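Local coordinates for protein putative secreted lipase (Streptomyces sp. W007, PDB 5H6B) that probably hydrolyses triacylglycerols as a thermostable secreted lipase of the alpha/beta-hydrolase superfamily, at residues D137-L146 with Q170-T181. Sequence-based numbering, arbitrary orientation.
Sequences DNHGTTLLGL and QVAGSPFITKLT. With ZN (zinc ion), chain D.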
loop_
_atom_site.group_PDB
_atom_site.type_symbol
_atom_site.label_atom_id
_atom_site.label_comp_id
_atom_site.label_asym_id
_atom_site.label_seq_id
_atom_site.Cartn_x
_atom_site.Cartn_y
_atom_site.Cartn_z
ATOM N N ASP A 137 7.977 0.850 2.524
ATOM C CA ASP A 137 9.162 1.211 3.330
ATOM C C ASP A 137 8.928 1.006 4.821
ATOM O O ASP A 137 8.921 1.959 5.611
ATOM C CB ASP A 137 9.700 2.610 3.006
ATOM C CG ASP A 137 8.679 3.743 3.223
ATOM O OD1 ASP A 137 7.439 3.550 3.180
ATOM O OD2 ASP A 137 9.168 4.864 3.406
ATOM N N ASN A 138 8.814 -0.265 5.217
ATOM C CA ASN A 138 8.327 -0.625 6.576
ATOM C C ASN A 138 9.274 -0.247 7.726
ATOM O O ASN A 138 8.822 -0.107 8.872
ATOM C CB ASN A 138 7.915 -2.109 6.647
ATOM C CG ASN A 138 6.496 -2.345 6.125
ATOM O OD1 ASN A 138 5.569 -1.655 6.540
ATOM N ND2 ASN A 138 6.315 -3.339 5.248
ATOM N N HIS A 139 10.564 -0.091 7.414
ATOM C CA HIS A 139 11.548 0.479 8.350
ATOM C C HIS A 139 12.210 1.727 7.784
ATOM O O HIS A 139 13.363 2.030 8.084
ATOM C CB HIS A 139 12.567 -0.588 8.750
ATOM C CG HIS A 139 11.905 -1.858 9.148
ATOM N ND1 HIS A 139 11.569 -2.821 8.231
ATOM C CD2 HIS A 139 11.393 -2.263 10.326
ATOM C CE1 HIS A 139 10.933 -3.799 8.837
ATOM N NE2 HIS A 139 10.816 -3.485 10.107
ATOM N N GLY A 140 11.439 2.469 6.997
ATOM C CA GLY A 140 11.857 3.751 6.506
ATOM C C GLY A 140 12.826 3.610 5.377
ATOM O O GLY A 140 13.020 2.518 4.871
ATOM N N THR A 141 13.422 4.734 5.000
ATOM C CA THR A 141 14.334 4.839 3.862
ATOM C C THR A 141 15.239 6.069 4.094
ATOM O O THR A 141 15.410 6.486 5.236
ATOM C CB THR A 141 13.538 4.930 2.537
ATOM O OG1 THR A 141 14.435 5.013 1.436
ATOM C CG2 THR A 141 12.599 6.161 2.493
ATOM N N THR A 142 15.812 6.638 3.038
ATOM C CA THR A 142 16.575 7.894 3.130
ATOM C C THR A 142 15.959 8.986 2.252
ATOM O O THR A 142 15.216 8.704 1.284
ATOM C CB THR A 142 18.053 7.697 2.717
ATOM O OG1 THR A 142 18.130 7.374 1.326
ATOM C CG2 THR A 142 18.703 6.563 3.529
ATOM N N LEU A 143 16.277 10.238 2.591
ATOM C CA LEU A 143 15.866 11.373 1.768
ATOM C C LEU A 143 16.418 11.233 0.348
ATOM O O LEU A 143 15.725 11.574 -0.612
ATOM C CB LEU A 143 16.279 12.711 2.391
ATOM C CG LEU A 143 15.500 13.138 3.638
ATOM C CD1 LEU A 143 16.161 14.355 4.265
ATOM C CD2 LEU A 143 14.037 13.427 3.323
ATOM N N LEU A 144 17.632 10.691 0.236
ATOM C CA LEU A 144 18.289 10.409 -1.055
ATOM C C LEU A 144 17.494 9.404 -1.892
ATOM O O LEU A 144 17.253 9.625 -3.085
ATOM C CB LEU A 144 19.715 9.871 -0.817
ATOM C CG LEU A 144 20.593 9.530 -2.032
ATOM C CD1 LEU A 144 20.863 10.784 -2.872
ATOM C CD2 LEU A 144 21.895 8.875 -1.577
ATOM N N GLY A 145 17.109 8.299 -1.253
ATOM C CA GLY A 145 16.196 7.325 -1.841
ATOM C C GLY A 145 14.884 7.947 -2.319
ATOM O O GLY A 145 14.445 7.694 -3.441
ATOM N N LEU A 146 14.284 8.791 -1.489
ATOM C CA LEU A 146 13.037 9.467 -1.873
ATOM C C LEU A 146 13.212 10.419 -3.049
ATOM O O LEU A 146 12.293 10.554 -3.869
ATOM C CB LEU A 146 12.409 10.190 -0.684
ATOM C CG LEU A 146 11.925 9.249 0.435
ATOM C CD1 LEU A 146 11.671 10.043 1.713
ATOM C CD2 LEU A 146 10.675 8.474 0.024
ATOM N N GLN A 170 9.463 9.445 6.830
ATOM C CA GLN A 170 9.897 8.173 6.238
ATOM C C GLN A 170 11.391 7.866 6.447
ATOM O O GLN A 170 11.827 6.764 6.106
ATOM C CB GLN A 170 9.561 8.116 4.740
ATOM C CG GLN A 170 8.069 8.159 4.455
ATOM C CD GLN A 170 7.748 8.096 2.968
ATOM O OE1 GLN A 170 7.359 9.086 2.342
ATOM N NE2 GLN A 170 7.931 6.945 2.404
ATOM N N VAL A 171 12.169 8.803 6.988
ATOM C CA VAL A 171 13.621 8.599 7.094
ATOM C C VAL A 171 13.907 7.592 8.207
ATOM O O VAL A 171 13.376 7.729 9.306
ATOM C CB VAL A 171 14.386 9.941 7.291
ATOM C CG1 VAL A 171 15.880 9.729 7.581
ATOM C CG2 VAL A 171 14.242 10.789 6.044
ATOM N N ALA A 172 14.698 6.557 7.911
ATOM C CA ALA A 172 15.067 5.569 8.953
ATOM C C ALA A 172 15.743 6.318 10.089
ATOM O O ALA A 172 16.662 7.104 9.844
ATOM C CB ALA A 172 15.996 4.497 8.405
ATOM N N GLY A 173 15.232 6.126 11.303
ATOM C CA GLY A 173 15.715 6.827 12.497
ATOM C C GLY A 173 14.907 8.057 12.887
ATOM O O GLY A 173 15.173 8.659 13.926
ATOM N N SER A 174 13.910 8.435 12.078
ATOM C CA SER A 174 13.054 9.580 12.403
ATOM C C SER A 174 12.272 9.299 13.673
ATOM O O SER A 174 12.159 8.143 14.091
ATOM C CB SER A 174 12.054 9.866 11.279
ATOM O OG SER A 174 10.995 8.913 11.281
ATOM N N PRO A 175 11.710 10.350 14.287
ATOM C CA PRO A 175 10.812 10.078 15.400
ATOM C C PRO A 175 9.663 9.174 14.982
ATOM O O PRO A 175 9.291 8.285 15.745
ATOM C CB PRO A 175 10.312 11.472 15.814
ATOM C CG PRO A 175 11.411 12.400 15.400
ATOM C CD PRO A 175 12.052 11.784 14.179
ATOM N N PHE A 176 9.123 9.371 13.778
ATOM C CA PHE A 176 7.979 8.570 13.335
ATOM C C PHE A 176 8.318 7.076 13.166
ATOM O O PHE A 176 7.580 6.211 13.649
ATOM C CB PHE A 176 7.393 9.097 12.018
ATOM C CG PHE A 176 6.221 8.296 11.541
ATOM C CD1 PHE A 176 4.973 8.486 12.109
ATOM C CD2 PHE A 176 6.381 7.302 10.579
ATOM C CE1 PHE A 176 3.887 7.740 11.692
ATOM C CE2 PHE A 176 5.306 6.554 10.161
ATOM C CZ PHE A 176 4.056 6.765 10.727
ATOM N N ILE A 177 9.397 6.783 12.442
ATOM C CA ILE A 177 9.806 5.394 12.187
ATOM C C ILE A 177 10.190 4.718 13.518
ATOM O O ILE A 177 9.767 3.582 13.777
ATOM C CB ILE A 177 10.935 5.320 11.121
ATOM C CG1 ILE A 177 10.386 5.737 9.749
ATOM C CG2 ILE A 177 11.565 3.930 11.040
ATOM C CD1 ILE A 177 9.234 4.895 9.217
ATOM N N THR A 178 10.930 5.433 14.367
ATOM C CA THR A 178 11.271 4.943 15.723
ATOM C C THR A 178 10.029 4.501 16.519
ATOM O O THR A 178 9.982 3.395 17.057
ATOM C CB THR A 178 12.071 6.010 16.515
ATOM O OG1 THR A 178 13.249 6.367 15.774
ATOM C CG2 THR A 178 12.482 5.483 17.894
ATOM N N LYS A 179 9.017 5.356 16.563
ATOM C CA LYS A 179 7.770 5.023 17.249
ATOM C C LYS A 179 7.134 3.794 16.636
ATOM O O LYS A 179 6.805 2.847 17.347
ATOM C CB LYS A 179 6.772 6.184 17.198
ATOM C CG LYS A 179 5.397 5.840 17.763
ATOM C CD LYS A 179 4.569 7.074 18.092
ATOM C CE LYS A 179 3.162 6.657 18.498
ATOM N NZ LYS A 179 2.366 7.793 19.030
ATOM N N LEU A 180 6.961 3.824 15.315
ATOM C CA LEU A 180 6.259 2.759 14.594
ATOM C C LEU A 180 6.840 1.364 14.803
ATOM O O LEU A 180 6.082 0.395 14.920
ATOM C CB LEU A 180 6.221 3.064 13.086
ATOM C CG LEU A 180 5.472 2.091 12.152
ATOM C CD1 LEU A 180 3.977 2.003 12.468
ATOM C CD2 LEU A 180 5.712 2.543 10.717
ATOM N N THR A 181 8.168 1.265 14.829
ATOM C CA THR A 181 8.853 -0.027 14.861
ATOM C C THR A 181 9.577 -0.359 16.185
ATOM O O THR A 181 10.421 -1.260 16.210
ATOM C CB THR A 181 9.860 -0.111 13.695
ATOM O OG1 THR A 181 10.892 0.878 13.869
ATOM C CG2 THR A 181 9.144 0.084 12.350
HETATM ZN ZN ZN D . 10.787 -4.712 11.999
#
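T141 and V171 pair in a single beta bridge. T141 N donates to Q170 O at 2.8 Å, arriving almost in line with the carbonyl, and A172 N returns a nearly straight bond to T141 O (N-H...O 169°). G140, next to this bridge, brings its CA within 3.0 Å of Q170 O, and its positive phi favours glycine. On one flank, L143 crosses V171 at about a right angle, CG of L143 lying 3.6 Å from CG2 of V171. On the buried flank, the carboxylate of D137 meets the Q170 amide with planes 76° apart, while CD2 of L146 lies against the same amide. Beyond the bridge, CD1 of I177 packs 3.9 Å from CA of G140. T181 has OG1 between its backbone N and carbonyl carbon (chi1 64°), where it bonds to I177 O; CG2 is thereby left to meet N138 O at 3.5 Å and, obliquely, the H139 ring. That ring binds zinc through NE2 at 2.3 Å, with D185 as a further ligand, and its ND1 donates to T208 O. The contact thus joins the loop after strand 128-134 of the alpha/beta-hydrolase sheet, and the start of helix 143-147, to the turn before helix 175-181 and the face of that helix carrying I177, L180 and T181, with M113 of helix 110-113 touching D137, N138 and L180.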